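Local coordinates for CRISPR-associated protein, Cse1 family (Acidimicrobium ferrooxidans, PDB 4H3T) that probably serves as the large subunit of a type I-E CRISPR Cascade complex, which takes part in recognising invading DNA, at residues A198-F202 with V316-A320; T127-V132 with T151-L155; R33-A39 with F86-D92. The protein carries 1 engineered substitution. All blocks are in the same frame, centred on the assembly; numbering follows the deposited sequence.

Interaction 1: residues A198-F202 with V316-A320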
loop_
_atom_site.group_PDB
_atom_site.type_symbol
_atom_site.label_atom_id
_atom_site.label_comp_id
_atom_site.label_asym_id
_atom_site.label_seq_id
_atom_site.Cartn_x
_atom_site.Cartn_y
_atom_site.Cartn_z
ATOM N N ALA A 198 2.060 -8.759 -1.583
ATOM C CA ALA A 198 0.732 -9.153 -1.092
ATOM C C ALA A 198 0.787 -9.400 0.468
ATOM O O ALA A 198 -0.217 -9.251 1.148
ATOM C CB ALA A 198 0.209 -10.397 -1.823
ATOM N N TRP A 199 1.941 -9.827 0.986
ATOM C CA TRP A 199 2.156 -10.085 2.393
ATOM C C TRP A 199 2.419 -8.825 3.206
ATOM O O TRP A 199 1.931 -8.704 4.316
ATOM C CB TRP A 199 3.339 -11.037 2.554
ATOM C CG TRP A 199 3.601 -11.401 3.983
ATOM C CD1 TRP A 199 2.753 -12.051 4.837
ATOM C CD2 TRP A 199 4.818 -11.176 4.711
ATOM N NE1 TRP A 199 3.358 -12.210 6.050
ATOM C CE2 TRP A 199 4.607 -11.640 6.021
ATOM C CE3 TRP A 199 6.045 -10.576 4.394
ATOM C CZ2 TRP A 199 5.572 -11.508 7.029
ATOM C CZ3 TRP A 199 6.998 -10.419 5.404
ATOM C CH2 TRP A 199 6.770 -10.920 6.693
ATOM N N ILE A 200 3.258 -7.925 2.727
ATOM C CA ILE A 200 3.602 -6.745 3.546
ATOM C C ILE A 200 2.506 -5.650 3.453
ATOM O O ILE A 200 1.745 -5.566 2.482
ATOM C CB ILE A 200 4.992 -6.112 3.242
ATOM C CG1 ILE A 200 5.125 -5.587 1.794
ATOM C CG2 ILE A 200 6.118 -7.084 3.557
ATOM C CD1 ILE A 200 6.092 -4.501 1.603
ATOM N N GLY A 201 2.507 -4.804 4.454
ATOM C CA GLY A 201 1.763 -3.552 4.466
ATOM C C GLY A 201 2.681 -2.516 3.829
ATOM O O GLY A 201 3.681 -2.132 4.417
ATOM N N PHE A 202 2.383 -2.070 2.591
ATOM C CA PHE A 202 3.266 -1.132 1.850
ATOM C C PHE A 202 2.924 0.315 2.142
ATOM O O PHE A 202 1.752 0.665 2.209
ATOM C CB PHE A 202 3.142 -1.416 0.391
ATOM C CG PHE A 202 3.838 -0.440 -0.543
ATOM C CD1 PHE A 202 5.160 -0.638 -0.932
ATOM C CD2 PHE A 202 3.197 0.716 -0.966
ATOM C CE1 PHE A 202 5.802 0.299 -1.754
ATOM C CE2 PHE A 202 3.812 1.600 -1.813
ATOM C CZ PHE A 202 5.114 1.405 -2.188
ATOM N N VAL A 316 5.598 -9.135 12.753
ATOM C CA VAL A 316 4.642 -9.209 11.670
ATOM C C VAL A 316 4.544 -7.812 11.056
ATOM O O VAL A 316 4.687 -6.810 11.776
ATOM C CB VAL A 316 3.273 -9.793 12.076
ATOM C CG1 VAL A 316 3.433 -11.234 12.564
ATOM C CG2 VAL A 316 2.590 -8.960 13.143
ATOM N N PRO A 317 4.211 -7.704 9.751
ATOM C CA PRO A 317 4.073 -6.362 9.157
ATOM C C PRO A 317 2.905 -5.566 9.736
ATOM O O PRO A 317 1.849 -6.124 9.968
ATOM C CB PRO A 317 3.805 -6.664 7.656
ATOM C CG PRO A 317 4.240 -8.075 7.426
ATOM C CD PRO A 317 4.030 -8.776 8.737
ATOM N N LEU A 318 3.068 -4.277 9.914
ATOM C CA LEU A 318 1.951 -3.387 10.235
ATOM C C LEU A 318 1.103 -3.237 8.951
ATOM O O LEU A 318 1.664 -3.015 7.845
ATOM C CB LEU A 318 2.451 -2.027 10.654
ATOM C CG LEU A 318 3.005 -1.900 12.062
ATOM C CD1 LEU A 318 3.658 -0.559 12.266
ATOM C CD2 LEU A 318 1.887 -2.192 13.107
ATOM N N ARG A 319 -0.205 -3.296 9.083
ATOM C CA ARG A 319 -1.090 -3.315 7.903
ATOM C C ARG A 319 -2.224 -2.357 8.011
ATOM O O ARG A 319 -2.861 -2.261 9.053
ATOM C CB ARG A 319 -1.658 -4.709 7.656
ATOM C CG ARG A 319 -0.605 -5.702 7.210
ATOM C CD ARG A 319 -1.279 -6.944 6.681
ATOM N NE ARG A 319 -0.339 -8.011 6.337
ATOM C CZ ARG A 319 0.102 -8.961 7.154
ATOM N NH1 ARG A 319 -0.217 -8.945 8.449
ATOM N NH2 ARG A 319 0.925 -9.893 6.703
ATOM N N ALA A 320 -2.377 -1.548 6.943
ATOM C CA ALA A 320 -3.507 -0.662 6.756
ATOM C C ALA A 320 -4.717 -1.566 6.741
ATOM O O ALA A 320 -4.713 -2.616 6.063
ATOM C CB ALA A 320 -3.366 0.087 5.452
HETATM O O HOH W 1 3.708 -1.503 7.117
HETATM O O HOH W 2 -0.122 -0.967 4.668
#

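Interaction 2: residues T127-V132 with T151-L155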
loop_
_atom_site.group_PDB
_atom_site.type_symbol
_atom_site.label_atom_id
_atom_site.label_comp_id
_atom_site.label_asym_id
_atom_site.label_seq_id
_atom_site.Cartn_x
_atom_site.Cartn_y
_atom_site.Cartn_z
ATOM N N THR A 127 -4.664 -18.964 -20.752
ATOM C CA THR A 127 -4.849 -17.767 -21.582
ATOM C C THR A 127 -4.252 -16.625 -20.779
ATOM O O THR A 127 -4.201 -16.650 -19.531
ATOM C CB THR A 127 -6.308 -17.532 -21.991
ATOM O OG1 THR A 127 -7.071 -17.309 -20.827
ATOM C CG2 THR A 127 -6.868 -18.680 -22.819
ATOM N N ALA A 128 -3.765 -15.617 -21.491
ATOM C CA ALA A 128 -3.106 -14.499 -20.869
ATOM C C ALA A 128 -3.970 -13.661 -19.915
ATOM O O ALA A 128 -3.424 -12.985 -19.038
ATOM C CB ALA A 128 -2.507 -13.636 -21.921
ATOM N N ASN A 129 -5.279 -13.790 -19.970
ATOM C CA ASN A 129 -6.156 -13.106 -19.020
ATOM C C ASN A 129 -5.857 -13.565 -17.559
ATOM O O ASN A 129 -6.036 -12.773 -16.650
ATOM C CB ASN A 129 -7.624 -13.376 -19.414
ATOM C CG ASN A 129 -8.562 -12.606 -18.571
ATOM O OD1 ASN A 129 -9.316 -13.187 -17.780
ATOM N ND2 ASN A 129 -8.526 -11.281 -18.740
ATOM N N SER A 130 -5.309 -14.789 -17.346
ATOM C CA SER A 130 -4.904 -15.261 -15.991
ATOM C C SER A 130 -3.781 -14.364 -15.352
ATOM O O SER A 130 -3.567 -14.403 -14.132
ATOM C CB SER A 130 -4.431 -16.711 -16.067
ATOM O OG SER A 130 -3.208 -16.763 -16.777
ATOM N N LEU A 131 -3.026 -13.592 -16.168
ATOM C CA LEU A 131 -1.983 -12.683 -15.645
ATOM C C LEU A 131 -2.610 -11.376 -15.138
ATOM O O LEU A 131 -2.012 -10.646 -14.372
ATOM C CB LEU A 131 -1.010 -12.406 -16.831
ATOM C CG LEU A 131 0.355 -11.898 -16.636
ATOM C CD1 LEU A 131 1.174 -12.685 -15.636
ATOM C CD2 LEU A 131 1.028 -11.824 -17.975
ATOM N N VAL A 132 -3.852 -11.102 -15.507
ATOM C CA VAL A 132 -4.518 -9.857 -15.090
ATOM C C VAL A 132 -5.123 -10.033 -13.719
ATOM O O VAL A 132 -5.829 -10.999 -13.525
ATOM C CB VAL A 132 -5.599 -9.468 -16.109
ATOM C CG1 VAL A 132 -6.430 -8.261 -15.637
ATOM C CG2 VAL A 132 -4.979 -9.232 -17.508
ATOM N N THR A 151 -11.788 -12.853 -21.351
ATOM C CA THR A 151 -11.248 -14.184 -21.062
ATOM C C THR A 151 -10.413 -14.724 -22.274
ATOM O O THR A 151 -9.405 -15.395 -22.043
ATOM C CB THR A 151 -12.360 -15.154 -20.604
ATOM O OG1 THR A 151 -11.784 -16.449 -20.368
ATOM C CG2 THR A 151 -13.550 -15.246 -21.595
ATOM N N GLU A 152 -10.832 -14.445 -23.545
ATOM C CA GLU A 152 -10.062 -14.770 -24.753
ATOM C C GLU A 152 -9.272 -13.501 -25.232
ATOM O O GLU A 152 -8.569 -13.590 -26.248
ATOM C CB GLU A 152 -10.972 -15.310 -25.880
ATOM C CG GLU A 152 -11.254 -16.801 -25.760
ATOM C CD GLU A 152 -10.190 -17.695 -26.375
ATOM O OE1 GLU A 152 -10.138 -17.772 -27.625
ATOM O OE2 GLU A 152 -9.434 -18.344 -25.613
ATOM N N LEU A 153 -9.369 -12.333 -24.486
ATOM C CA LEU A 153 -8.673 -11.083 -24.839
ATOM C C LEU A 153 -7.202 -11.230 -24.718
ATOM O O LEU A 153 -6.685 -11.229 -23.613
ATOM C CB LEU A 153 -9.064 -9.845 -24.012
ATOM C CG LEU A 153 -10.282 -8.969 -24.334
ATOM C CD1 LEU A 153 -10.082 -7.613 -23.689
ATOM C CD2 LEU A 153 -10.551 -8.807 -25.814
ATOM N N ALA A 154 -6.491 -11.192 -25.836
ATOM C CA ALA A 154 -5.047 -11.242 -25.768
ATOM C C ALA A 154 -4.508 -9.889 -25.193
ATOM O O ALA A 154 -5.172 -8.860 -25.295
ATOM C CB ALA A 154 -4.511 -11.541 -27.132
ATOM N N LEU A 155 -3.355 -9.913 -24.540
ATOM C CA LEU A 155 -2.747 -8.695 -24.006
ATOM C C LEU A 155 -1.828 -8.067 -25.030
ATOM O O LEU A 155 -1.176 -8.753 -25.806
ATOM C CB LEU A 155 -1.962 -9.023 -22.716
ATOM C CG LEU A 155 -2.778 -9.619 -21.523
ATOM C CD1 LEU A 155 -1.892 -9.885 -20.314
ATOM C CD2 LEU A 155 -3.905 -8.698 -21.095
#

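Interaction 3: residues R33-A39 with F86-D92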
loop_
_atom_site.group_PDB
_atom_site.type_symbol
_atom_site.label_atom_id
_atom_site.label_comp_id
_atom_site.label_asym_id
_atom_site.label_seq_id
_atom_site.Cartn_x
_atom_site.Cartn_y
_atom_site.Cartn_z
ATOM N N ARG A 33 13.671 4.297 -20.142
ATOM C CA ARG A 33 14.616 5.350 -20.404
ATOM C C ARG A 33 13.935 6.710 -20.183
ATOM O O ARG A 33 14.462 7.527 -19.429
ATOM C CB ARG A 33 15.218 5.223 -21.821
ATOM C CG ARG A 33 16.374 6.189 -22.002
ATOM C CD ARG A 33 16.136 7.133 -23.143
ATOM N NE ARG A 33 17.284 8.023 -23.355
ATOM C CZ ARG A 33 17.185 9.278 -23.773
ATOM N NH1 ARG A 33 15.991 9.813 -24.011
ATOM N NH2 ARG A 33 18.278 10.023 -23.933
ATOM N N ASP A 34 12.770 6.931 -20.795
ATOM C CA ASP A 34 12.035 8.194 -20.643
ATOM C C ASP A 34 11.487 8.423 -19.244
ATOM O O ASP A 34 11.437 9.554 -18.808
ATOM C CB ASP A 34 10.889 8.302 -21.675
ATOM C CG ASP A 34 11.410 8.784 -23.018
ATOM O OD1 ASP A 34 12.591 9.200 -23.079
ATOM O OD2 ASP A 34 10.650 8.718 -24.014
ATOM N N ILE A 35 11.145 7.399 -18.515
ATOM C CA ILE A 35 10.643 7.640 -17.160
ATOM C C ILE A 35 11.775 8.288 -16.263
ATOM O O ILE A 35 11.470 9.104 -15.401
ATOM C CB ILE A 35 9.968 6.373 -16.548
ATOM C CG1 ILE A 35 8.787 6.794 -15.638
ATOM C CG2 ILE A 35 10.946 5.488 -15.861
ATOM C CD1 ILE A 35 8.060 5.748 -14.955
ATOM N N PHE A 36 13.044 8.020 -16.548
ATOM C CA PHE A 36 14.165 8.614 -15.834
ATOM C C PHE A 36 14.521 9.960 -16.438
ATOM O O PHE A 36 14.624 10.939 -15.726
ATOM C CB PHE A 36 15.374 7.653 -15.876
ATOM C CG PHE A 36 15.218 6.642 -14.780
ATOM C CD1 PHE A 36 15.510 6.977 -13.472
ATOM C CD2 PHE A 36 14.757 5.359 -15.052
ATOM C CE1 PHE A 36 15.340 6.068 -12.464
ATOM C CE2 PHE A 36 14.533 4.455 -14.023
ATOM C CZ PHE A 36 14.855 4.809 -12.736
ATOM N N VAL A 37 14.676 10.018 -17.754
ATOM C CA VAL A 37 15.085 11.270 -18.429
ATOM C C VAL A 37 14.039 12.365 -18.174
ATOM O O VAL A 37 14.416 13.496 -17.889
ATOM C CB VAL A 37 15.328 11.033 -19.942
ATOM C CG1 VAL A 37 15.612 12.367 -20.681
ATOM C CG2 VAL A 37 16.488 10.068 -20.118
ATOM N N LEU A 38 12.748 11.993 -18.163
ATOM C CA LEU A 38 11.658 12.968 -18.008
ATOM C C LEU A 38 11.028 12.996 -16.612
ATOM O O LEU A 38 9.999 13.656 -16.430
ATOM C CB LEU A 38 10.580 12.655 -19.056
ATOM C CG LEU A 38 11.019 12.621 -20.525
ATOM C CD1 LEU A 38 9.853 12.264 -21.407
ATOM C CD2 LEU A 38 11.593 13.925 -20.960
ATOM N N ALA A 39 11.649 12.345 -15.604
ATOM C CA ALA A 39 11.081 12.252 -14.256
ATOM C C ALA A 39 10.717 13.609 -13.622
ATOM O O ALA A 39 9.696 13.708 -12.965
ATOM C CB ALA A 39 12.037 11.507 -13.343
ATOM N N PHE A 86 17.713 14.066 -13.805
ATOM C CA PHE A 86 18.661 12.957 -13.816
ATOM C C PHE A 86 19.526 13.068 -15.077
ATOM O O PHE A 86 19.104 13.599 -16.098
ATOM C CB PHE A 86 17.950 11.585 -13.756
ATOM C CG PHE A 86 17.222 11.274 -12.467
ATOM C CD1 PHE A 86 17.879 11.329 -11.242
ATOM C CD2 PHE A 86 15.891 10.909 -12.477
ATOM C CE1 PHE A 86 17.214 10.953 -10.058
ATOM C CE2 PHE A 86 15.244 10.504 -11.309
ATOM C CZ PHE A 86 15.913 10.544 -10.106
ATOM N N SER A 87 20.749 12.585 -14.970
ATOM C CA SER A 87 21.722 12.603 -16.049
ATOM C C SER A 87 21.338 11.648 -17.166
ATOM O O SER A 87 21.332 10.422 -16.946
ATOM C CB SER A 87 23.089 12.202 -15.500
ATOM O OG SER A 87 24.039 12.011 -16.528
ATOM N N GLU A 88 21.088 12.195 -18.395
ATOM C CA GLU A 88 20.837 11.363 -19.575
ATOM C C GLU A 88 21.993 10.418 -19.881
ATOM O O GLU A 88 21.760 9.304 -20.369
ATOM C CB GLU A 88 20.592 12.194 -20.833
ATOM C CG GLU A 88 19.235 12.842 -20.885
ATOM C CD GLU A 88 18.910 13.440 -22.237
ATOM O OE1 GLU A 88 18.389 14.575 -22.263
ATOM O OE2 GLU A 88 19.134 12.765 -23.265
ATOM N N ASP A 89 23.229 10.863 -19.625
ATOM C CA ASP A 89 24.423 10.061 -19.919
ATOM C C ASP A 89 24.502 8.848 -18.968
ATOM O O ASP A 89 24.807 7.742 -19.416
ATOM C CB ASP A 89 25.706 10.906 -19.824
ATOM C CG ASP A 89 25.920 11.975 -20.902
ATOM O OD1 ASP A 89 25.250 11.907 -21.962
ATOM O OD2 ASP A 89 26.804 12.845 -20.704
ATOM N N ALA A 90 24.164 9.033 -17.675
ATOM C CA ALA A 90 24.165 7.922 -16.713
ATOM C C ALA A 90 23.112 6.885 -17.095
ATOM O O ALA A 90 23.345 5.664 -17.010
ATOM C CB ALA A 90 23.888 8.441 -15.313
ATOM N N ILE A 91 21.948 7.391 -17.524
ATOM C CA ILE A 91 20.797 6.577 -17.910
ATOM C C ILE A 91 21.132 5.795 -19.148
ATOM O O ILE A 91 20.986 4.576 -19.155
ATOM C CB ILE A 91 19.522 7.462 -18.138
ATOM C CG1 ILE A 91 19.088 8.186 -16.827
ATOM C CG2 ILE A 91 18.355 6.585 -18.664
ATOM C CD1 ILE A 91 18.249 9.368 -17.026
ATOM N N ASP A 92 21.640 6.476 -20.185
ATOM C CA ASP A 92 21.972 5.816 -21.455
ATOM C C ASP A 92 23.180 4.868 -21.330
ATOM O O ASP A 92 23.133 3.804 -21.928
ATOM C CB ASP A 92 22.163 6.842 -22.590
ATOM C CG ASP A 92 20.833 7.459 -23.031
ATOM O OD1 ASP A 92 19.767 6.785 -22.886
ATOM O OD2 ASP A 92 20.834 8.623 -23.472
HETATM O O HOH W 3 14.972 13.734 -14.546
HETATM O O HOH W 4 17.085 14.317 -17.660
#

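Interaction 1: residues A198-F202 with V316-A320
Trp-199 and Pro-317 meet with their side chains crossing at about a right angle, Pro-317 CG over one face of the indole. This tip lies 3.8 Å from the centroid of the six-membered ring of Trp-199, nearly on its normal, a CH-pi contact, and Pro-317 CD comes down beside it onto Trp-199 CZ2. The indole reaches this spot because CG of Trp-199 is anti to the backbone N (chi1 -178°), which swings the ring off the helix end toward residues 316-320. Arg-319 arrives with an extended chain and grips one atom side-on: NH2 and NE both donate to Trp-199 O, at 2.9 and 3.1 Å, in clearly bent bonds. Its guanidinium is turned 75° from the indole plane. Arg-319 CZ is 5.0 Å from the centroid of the five-membered ring of Trp-199, so any cation-pi attraction is weak at most. Further along, Gly-201 CA packs 3.4 Å from Leu-318 O, leaving no room for a side chain, and a water bridges Gly-201 O to Leu-318 O. In the Cse1 fold this is the last carbonyl of helix 196-199 held by two N-H groups of one arginine, just beyond strand 312-317, an outermost strand of its three-stranded antiparallel sheet.

Interaction 2: residues T127-V132 with T151-L155
Leu-155 packs against a 3-10 turn, residues 128-131, which follows strand 126-127 in the Cse1 fold. The tight half of the contact is apolar. Leu-155 splits its two methyls between neighbours: CD1 sits 3.7 Å from Ala-128 O and also reaches Leu-131 CD2, while CD2 meets Val-132 CG2 at 3.8 Å. CB of Ala-128 fills in against Leu-155 CG. With CG anti to the carbonyl carbon (chi1 -61°), the isobutyl group of Leu-155 lies in this apolar cleft; Trp-163 of helix 157-170 touches Leu-131 and Val-132 from outside the pair. The other half is looser and more exposed. Thr-151 and Glu-152 are poorly ordered, next to the unmodelled residues 138-150, and Glu-152, which also touches a crystal neighbour, brings OE2 merely to a methyl, Thr-127 CG2, at 3.8 Å. Asn-129 lays its CB and amide beside the Thr-151 backbone, its ND2 being bonded to the hydroxyl of Tyr-134. Within the turn, Thr-127 O accepts from both Ser-130 N (3.1 Å) and Ser-130 OG (2.9 Å). Across the loose side the one hydrogen bond is long: Thr-127 OG1 donates to Thr-151 O at 3.3 Å, nearly in line with the carbonyl bond.

Interaction 3: residues R33-A39 with F86-D92
Arg-33 crosses from helix 32-37 to Asp-92 and Glu-88 on helix 88-98. From CB the chain leaves with CG anti to the backbone N (chi1 -171°) and then bends, laying CG 3.9 Å from Ile-91 CG2. CD passes 3.7 Å from Asp-92 OD1. Next, NE donates to that OD1 at 2.8 Å and NH2 to Asp-92 OD2 at 3.0 Å; both bonds are nearly straight and use the syn lone pairs, with guanidinium and carboxylate within 5° of coplanar. NH2 also reaches Glu-88 OE2 at 2.9 Å, a weak, bent bond to a carboxylate turned almost perpendicular. NH1 faces Asp-34 OD1, and Val-37 CG2 covers the centre of one guanidinium face. A leucine here would remove all these N-H donors and would probably leave Asp-92 and Glu-88 as close, uncompensated negative charges. Beneath the salt bridges, Ile-91 CD1 wedges between Phe-36 CB (3.5 Å) and Val-37 CG2, and Phe-86 CD2 abuts Phe-36 O. The two short helical segments run nearly antiparallel, at 157°, with axes 9.9 Å apart. Helix 52-68 packs on both phenylalanines, helix 210-217 on Phe-86 and Ala-39, and strand 18-22 on Ile-35.

How the interactions relate
The three contacts are separate sites within one Cse1 chain. The centre of interaction 1 lies about 8 Å from the centre of the chain, those of interactions 2 and 3 about 25 and 27 Å. The three centres form a near-equilateral triangle: about 29 Å between interactions 1 and 2, and about 32 Å on the other two sides. None touches another, the nearest atoms of interactions 1 and 2 being about 13 Å apart. Helix 52-68 passes two of the sites: it packs on Phe-36 of interaction 3 and on Phe-202, which lies in 198-202 but takes no part in the contact with 316-320. A bound glycerol, probably from the crystallisation liquor, sits about 4 Å from the Trp-199 side chain in interaction 1.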